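Local coordinates for lipopolysaccharide biosynthesis protein wbpB (Thermus thermophilus, PDB 3O9Z) that probably catalyses the NAD-dependent oxidation of a sugar in the biosynthesis of 2,3-diacetamido-2,3-dideoxy-D-mannuronic acid, a lipopolysaccharide component, at residues L105-E119 and L281-R295. Residues are numbered along the deposited sequence; the frame is centred on the assembly and turned at random.
Sequences LVLWPEEIARLKELE and LDEAAEAIRVAALLR
Over one face of the Trp108 indole, Arg295 sets a single nitrogen: NH1 stands 3.1 Å above the ring plane, a cation-pi contact in which the guanidinium is turned almost upright, the two planes 79° apart. Glu111 CD lies in plane at the edge of the ring. One face of that guanidinium lies against Ala292 CA; at its edge, beside Trp108 CD2, Leu107 O is gripped end-on by both terminal nitrogens, NH1 at 2.9 Å and NH2 at 3.0 Å; NH2 arrives on a lone pair, NH1 from above the carbonyl plane. An extended chain from CG to NE (chi3 -169°) carries the charge this far, while NE bonds to Gly178 O. A leucine in place of Arg295 would probably leave Leu107 O with neither of these two donors and the indole face without its cation. Trp108 occupies the N-cap position of helix 109-122, whose 109-119 part runs at 155° to helix 281-294, close to antiparallel. Helix 281-294 follows strand 279-280, which adds antiparallel to strand 126-128 at the edge of the Rossmann-fold sheet of this Gfo/Idh/MocA-type dehydrogenase. Between the helices Ile288 CD1 meets Ile112 CD1, and Leu105 CD2 presses on Ala284 CB at 3.6 Å. At the far end Leu281 is a knob among Ile112, Leu115, Lys116 and Glu119. Bent at chi2 and chi3, the lysine chain curls over this leucine to bring NZ 3.0 Å from Asp282 OD1, a salt bridge. Glu119 OE2, already bonded to Val126 N and Arg125, reaches Leu281 N through a water.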
loop_
_atom_site.group_PDB
_atom_site.type_symbol
_atom_site.label_atom_id
_atom_site.label_comp_id
_atom_site.label_asym_id
_atom_site.label_seq_id
_atom_site.Cartn_x
_atom_site.Cartn_y
_atom_site.Cartn_z
ATOM N N LEU A 105 -6.499 0.143 -24.303
ATOM C CA LEU A 105 -5.866 -1.185 -24.356
ATOM C C LEU A 105 -4.438 -1.166 -23.811
ATOM O O LEU A 105 -4.077 -2.016 -22.967
ATOM C CB LEU A 105 -5.912 -1.675 -25.840
ATOM C CG LEU A 105 -5.457 -3.130 -26.111
ATOM C CD1 LEU A 105 -6.135 -4.052 -25.119
ATOM C CD2 LEU A 105 -5.868 -3.504 -27.551
ATOM N N VAL A 106 -3.602 -0.241 -24.278
ATOM C CA VAL A 106 -2.306 0.063 -23.710
ATOM C C VAL A 106 -2.076 1.569 -23.812
ATOM O O VAL A 106 -2.939 2.272 -24.375
ATOM C CB VAL A 106 -1.123 -0.692 -24.368
ATOM C CG1 VAL A 106 -1.320 -2.224 -24.267
ATOM C CG2 VAL A 106 -1.004 -0.279 -25.889
ATOM N N LEU A 107 -0.974 2.054 -23.277
ATOM C CA LEU A 107 -0.688 3.493 -23.241
ATOM C C LEU A 107 0.024 3.975 -24.492
ATOM O O LEU A 107 -0.100 5.129 -24.874
ATOM C CB LEU A 107 0.098 3.913 -21.989
ATOM C CG LEU A 107 -0.692 3.826 -20.670
ATOM C CD1 LEU A 107 0.258 4.307 -19.539
ATOM C CD2 LEU A 107 -1.944 4.709 -20.909
ATOM N N TRP A 108 0.839 3.133 -25.134
ATOM C CA TRP A 108 1.757 3.619 -26.189
ATOM C C TRP A 108 1.674 2.801 -27.478
ATOM O O TRP A 108 1.574 1.591 -27.451
ATOM C CB TRP A 108 3.198 3.561 -25.677
ATOM C CG TRP A 108 3.428 4.424 -24.483
ATOM C CD1 TRP A 108 3.437 4.036 -23.161
ATOM C CD2 TRP A 108 3.663 5.835 -24.488
ATOM N NE1 TRP A 108 3.682 5.130 -22.358
ATOM C CE2 TRP A 108 3.816 6.246 -23.140
ATOM C CE3 TRP A 108 3.779 6.800 -25.491
ATOM C CZ2 TRP A 108 4.083 7.571 -22.790
ATOM C CZ3 TRP A 108 4.008 8.134 -25.127
ATOM C CH2 TRP A 108 4.173 8.499 -23.796
ATOM N N PRO A 109 1.849 3.465 -28.638
ATOM C CA PRO A 109 2.013 2.707 -29.884
ATOM C C PRO A 109 3.157 1.667 -29.862
ATOM O O PRO A 109 2.937 0.635 -30.463
ATOM C CB PRO A 109 2.306 3.796 -30.936
ATOM C CG PRO A 109 1.571 5.036 -30.352
ATOM C CD PRO A 109 1.830 4.927 -28.847
ATOM N N GLU A 110 4.261 1.927 -29.170
ATOM C CA GLU A 110 5.367 0.938 -29.115
ATOM C C GLU A 110 4.861 -0.336 -28.428
ATOM O O GLU A 110 5.222 -1.453 -28.806
ATOM C CB GLU A 110 6.537 1.523 -28.350
ATOM C CG GLU A 110 7.763 0.624 -28.202
ATOM C CD GLU A 110 8.839 1.296 -27.379
ATOM O OE1 GLU A 110 9.696 0.587 -26.807
ATOM O OE2 GLU A 110 8.815 2.546 -27.305
ATOM N N GLU A 111 3.940 -0.194 -27.465
ATOM C CA GLU A 111 3.379 -1.350 -26.770
ATOM C C GLU A 111 2.457 -2.139 -27.703
ATOM O O GLU A 111 2.473 -3.374 -27.727
ATOM C CB GLU A 111 2.643 -0.926 -25.467
ATOM C CG GLU A 111 3.620 -0.351 -24.459
ATOM C CD GLU A 111 2.939 0.316 -23.278
ATOM O OE1 GLU A 111 1.824 0.831 -23.474
ATOM O OE2 GLU A 111 3.508 0.245 -22.164
ATOM N N ILE A 112 1.632 -1.453 -28.512
ATOM C CA ILE A 112 0.817 -2.094 -29.525
ATOM C C ILE A 112 1.753 -2.905 -30.470
ATOM O O ILE A 112 1.405 -4.069 -30.724
ATOM C CB ILE A 112 0.012 -1.058 -30.374
ATOM C CG1 ILE A 112 -1.101 -0.403 -29.525
ATOM C CG2 ILE A 112 -0.551 -1.725 -31.614
ATOM C CD1 ILE A 112 -2.280 -1.268 -29.205
ATOM N N ALA A 113 2.868 -2.304 -30.899
ATOM C CA ALA A 113 3.781 -2.972 -31.851
ATOM C C ALA A 113 4.404 -4.223 -31.214
ATOM O O ALA A 113 4.507 -5.275 -31.867
ATOM C CB ALA A 113 4.835 -2.016 -32.323
ATOM N N ARG A 114 4.799 -4.140 -29.948
ATOM C CA ARG A 114 5.425 -5.274 -29.298
ATOM C C ARG A 114 4.382 -6.344 -29.071
ATOM O O ARG A 114 4.662 -7.551 -29.222
ATOM C CB ARG A 114 6.100 -4.862 -27.985
ATOM C CG ARG A 114 7.233 -3.865 -28.013
ATOM C CD ARG A 114 8.539 -4.410 -28.580
ATOM N NE ARG A 114 9.356 -3.315 -29.114
ATOM C CZ ARG A 114 10.605 -3.442 -29.558
ATOM N NH1 ARG A 114 11.208 -4.624 -29.536
ATOM N NH2 ARG A 114 11.256 -2.383 -30.023
ATOM N N LEU A 115 3.149 -5.979 -28.698
ATOM C CA LEU A 115 2.057 -6.923 -28.598
ATOM C C LEU A 115 1.710 -7.676 -29.867
ATOM O O LEU A 115 1.446 -8.869 -29.815
ATOM C CB LEU A 115 0.804 -6.328 -27.905
ATOM C CG LEU A 115 0.895 -5.841 -26.464
ATOM C CD1 LEU A 115 -0.561 -5.400 -26.105
ATOM C CD2 LEU A 115 1.341 -7.029 -25.572
ATOM N N LYS A 116 1.858 -7.002 -31.008
ATOM C CA LYS A 116 1.684 -7.695 -32.276
ATOM C C LYS A 116 2.737 -8.806 -32.426
ATOM O O LYS A 116 2.428 -9.926 -32.785
ATOM C CB LYS A 116 1.759 -6.666 -33.415
ATOM C CG LYS A 116 0.541 -5.757 -33.513
ATOM C CD LYS A 116 -0.698 -6.495 -33.978
ATOM C CE LYS A 116 -0.654 -6.739 -35.490
ATOM N NZ LYS A 116 -1.945 -7.293 -36.003
ATOM N N GLU A 117 3.978 -8.490 -32.059
ATOM C CA GLU A 117 5.053 -9.504 -32.139
ATOM C C GLU A 117 4.719 -10.682 -31.222
ATOM O O GLU A 117 5.012 -11.847 -31.543
ATOM C CB GLU A 117 6.400 -8.877 -31.748
ATOM C CG GLU A 117 6.895 -7.897 -32.812
ATOM C CD GLU A 117 8.186 -7.190 -32.436
ATOM O OE1 GLU A 117 8.776 -7.510 -31.377
ATOM O OE2 GLU A 117 8.626 -6.334 -33.236
ATOM N N LEU A 118 4.186 -10.395 -30.030
ATOM C CA LEU A 118 4.050 -11.439 -29.030
ATOM C C LEU A 118 2.809 -12.277 -29.339
ATOM O O LEU A 118 2.733 -13.477 -29.028
ATOM C CB LEU A 118 3.990 -10.786 -27.640
ATOM C CG LEU A 118 5.368 -10.325 -27.153
ATOM C CD1 LEU A 118 5.289 -9.416 -25.910
ATOM C CD2 LEU A 118 6.223 -11.563 -26.889
ATOM N N GLU A 119 1.835 -11.692 -30.018
ATOM C CA GLU A 119 0.675 -12.455 -30.502
ATOM C C GLU A 119 1.204 -13.491 -31.537
ATOM O O GLU A 119 0.744 -14.622 -31.535
ATOM C CB GLU A 119 -0.279 -11.532 -31.267
ATOM C CG GLU A 119 -1.321 -10.783 -30.403
ATOM C CD GLU A 119 -2.465 -10.189 -31.237
ATOM O OE1 GLU A 119 -2.303 -9.964 -32.474
ATOM O OE2 GLU A 119 -3.561 -9.990 -30.679
ATOM N N LEU A 281 -5.804 -5.368 -31.504
ATOM C CA LEU A 281 -4.750 -4.400 -31.608
ATOM C C LEU A 281 -4.998 -3.486 -32.802
ATOM O O LEU A 281 -4.768 -2.287 -32.718
ATOM C CB LEU A 281 -3.377 -5.088 -31.736
ATOM C CG LEU A 281 -3.067 -5.978 -30.527
ATOM C CD1 LEU A 281 -1.824 -6.874 -30.763
ATOM C CD2 LEU A 281 -2.755 -5.077 -29.361
ATOM N N ASP A 282 -5.349 -4.087 -33.931
ATOM C CA ASP A 282 -5.527 -3.280 -35.142
ATOM C C ASP A 282 -6.660 -2.260 -34.975
ATOM O O ASP A 282 -6.547 -1.158 -35.528
ATOM C CB ASP A 282 -5.833 -4.165 -36.351
ATOM C CG ASP A 282 -4.640 -5.008 -36.776
ATOM O OD1 ASP A 282 -3.498 -4.764 -36.335
ATOM O OD2 ASP A 282 -4.880 -5.901 -37.613
ATOM N N GLU A 283 -7.761 -2.628 -34.329
ATOM C CA GLU A 283 -8.899 -1.747 -34.069
ATOM C C GLU A 283 -8.529 -0.651 -33.076
ATOM O O GLU A 283 -8.889 0.511 -33.255
ATOM C CB GLU A 283 -10.108 -2.515 -33.555
ATOM C CG GLU A 283 -10.843 -3.302 -34.635
ATOM C CD GLU A 283 -10.141 -4.596 -35.036
ATOM O OE1 GLU A 283 -10.328 -5.018 -36.199
ATOM O OE2 GLU A 283 -9.393 -5.206 -34.235
ATOM N N ALA A 284 -7.762 -1.000 -32.052
ATOM C CA ALA A 284 -7.509 -0.044 -30.958
ATOM C C ALA A 284 -6.372 0.932 -31.229
ATOM O O ALA A 284 -6.183 1.987 -30.570
ATOM C CB ALA A 284 -7.183 -0.869 -29.672
ATOM N N ALA A 285 -5.536 0.569 -32.211
ATOM C CA ALA A 285 -4.282 1.270 -32.316
ATOM C C ALA A 285 -4.433 2.765 -32.631
ATOM O O ALA A 285 -3.685 3.555 -32.118
ATOM C CB ALA A 285 -3.386 0.633 -33.438
ATOM N N GLU A 286 -5.342 3.113 -33.544
ATOM C CA GLU A 286 -5.377 4.506 -33.964
ATOM C C GLU A 286 -5.682 5.502 -32.845
ATOM O O GLU A 286 -5.019 6.518 -32.713
ATOM C CB GLU A 286 -6.373 4.677 -35.096
ATOM C CG GLU A 286 -6.565 6.149 -35.537
ATOM C CD GLU A 286 -5.344 6.867 -36.064
ATOM O OE1 GLU A 286 -5.380 8.117 -36.186
ATOM O OE2 GLU A 286 -4.302 6.230 -36.356
ATOM N N ALA A 287 -6.661 5.158 -32.008
ATOM C CA ALA A 287 -6.971 6.080 -30.912
ATOM C C ALA A 287 -5.871 6.161 -29.876
ATOM O O ALA A 287 -5.596 7.212 -29.352
ATOM C CB ALA A 287 -8.273 5.640 -30.248
ATOM N N ILE A 288 -5.163 5.036 -29.703
ATOM C CA ILE A 288 -3.965 5.090 -28.868
ATOM C C ILE A 288 -2.816 5.972 -29.394
ATOM O O ILE A 288 -2.172 6.720 -28.684
ATOM C CB ILE A 288 -3.505 3.638 -28.549
ATOM C CG1 ILE A 288 -4.498 3.009 -27.546
ATOM C CG2 ILE A 288 -2.111 3.619 -27.944
ATOM C CD1 ILE A 288 -4.449 1.518 -27.548
ATOM N N ARG A 289 -2.682 5.955 -30.726
ATOM C CA ARG A 289 -1.689 6.811 -31.359
ATOM C C ARG A 289 -2.032 8.296 -31.182
ATOM O O ARG A 289 -1.196 9.098 -30.813
ATOM C CB ARG A 289 -1.575 6.440 -32.841
ATOM C CG ARG A 289 -0.552 7.289 -33.546
ATOM C CD ARG A 289 -0.598 7.018 -35.061
ATOM N NE ARG A 289 -1.762 7.630 -35.732
ATOM C CZ ARG A 289 -1.750 8.847 -36.257
ATOM N NH1 ARG A 289 -0.672 9.617 -36.163
ATOM N NH2 ARG A 289 -2.873 9.301 -36.798
ATOM N N VAL A 290 -3.315 8.625 -31.365
ATOM C CA VAL A 290 -3.772 9.991 -31.141
ATOM C C VAL A 290 -3.623 10.478 -29.698
ATOM O O VAL A 290 -3.049 11.531 -29.391
ATOM C CB VAL A 290 -5.248 10.144 -31.550
ATOM C CG1 VAL A 290 -5.746 11.546 -31.235
ATOM C CG2 VAL A 290 -5.427 9.828 -33.028
ATOM N N ALA A 291 -4.082 9.626 -28.780
ATOM C CA ALA A 291 -3.960 9.984 -27.388
ATOM C C ALA A 291 -2.517 10.147 -26.930
ATOM O O ALA A 291 -2.161 11.059 -26.151
ATOM C CB ALA A 291 -4.717 8.983 -26.511
ATOM N N ALA A 292 -1.671 9.253 -27.444
ATOM C CA ALA A 292 -0.259 9.366 -27.055
ATOM C C ALA A 292 0.419 10.647 -27.570
ATOM O O ALA A 292 1.153 11.312 -26.821
ATOM C CB ALA A 292 0.507 8.121 -27.543
ATOM N N LEU A 293 0.089 11.028 -28.809
ATOM C CA LEU A 293 0.572 12.290 -29.382
ATOM C C LEU A 293 0.223 13.471 -28.502
ATOM O O LEU A 293 1.028 14.378 -28.252
ATOM C CB LEU A 293 -0.037 12.519 -30.763
ATOM C CG LEU A 293 0.428 11.737 -31.982
ATOM C CD1 LEU A 293 -0.436 12.030 -33.205
ATOM C CD2 LEU A 293 1.898 12.124 -32.224
ATOM N N LEU A 294 -1.027 13.448 -28.031
ATOM C CA LEU A 294 -1.555 14.526 -27.213
ATOM C C LEU A 294 -0.847 14.727 -25.871
ATOM O O LEU A 294 -1.003 15.777 -25.237
ATOM C CB LEU A 294 -3.057 14.296 -27.013
ATOM C CG LEU A 294 -3.947 14.669 -28.199
ATOM C CD1 LEU A 294 -5.396 14.188 -27.983
ATOM C CD2 LEU A 294 -3.896 16.209 -28.396
ATOM N N ARG A 295 -0.089 13.737 -25.387
ATOM C CA ARG A 295 0.661 13.976 -24.146
ATOM C C ARG A 295 1.748 15.025 -24.237
ATOM O O ARG A 295 2.099 15.669 -23.251
ATOM C CB ARG A 295 1.272 12.681 -23.580
ATOM C CG ARG A 295 0.227 11.634 -23.309
ATOM C CD ARG A 295 0.793 10.283 -22.824
ATOM N NE ARG A 295 -0.316 9.372 -22.885
ATOM C CZ ARG A 295 -0.297 8.165 -23.442
ATOM N NH1 ARG A 295 0.873 7.646 -23.894
ATOM N NH2 ARG A 295 -1.395 7.449 -23.531
HETATM O O HOH W 1 -5.700 -8.394 -31.329
#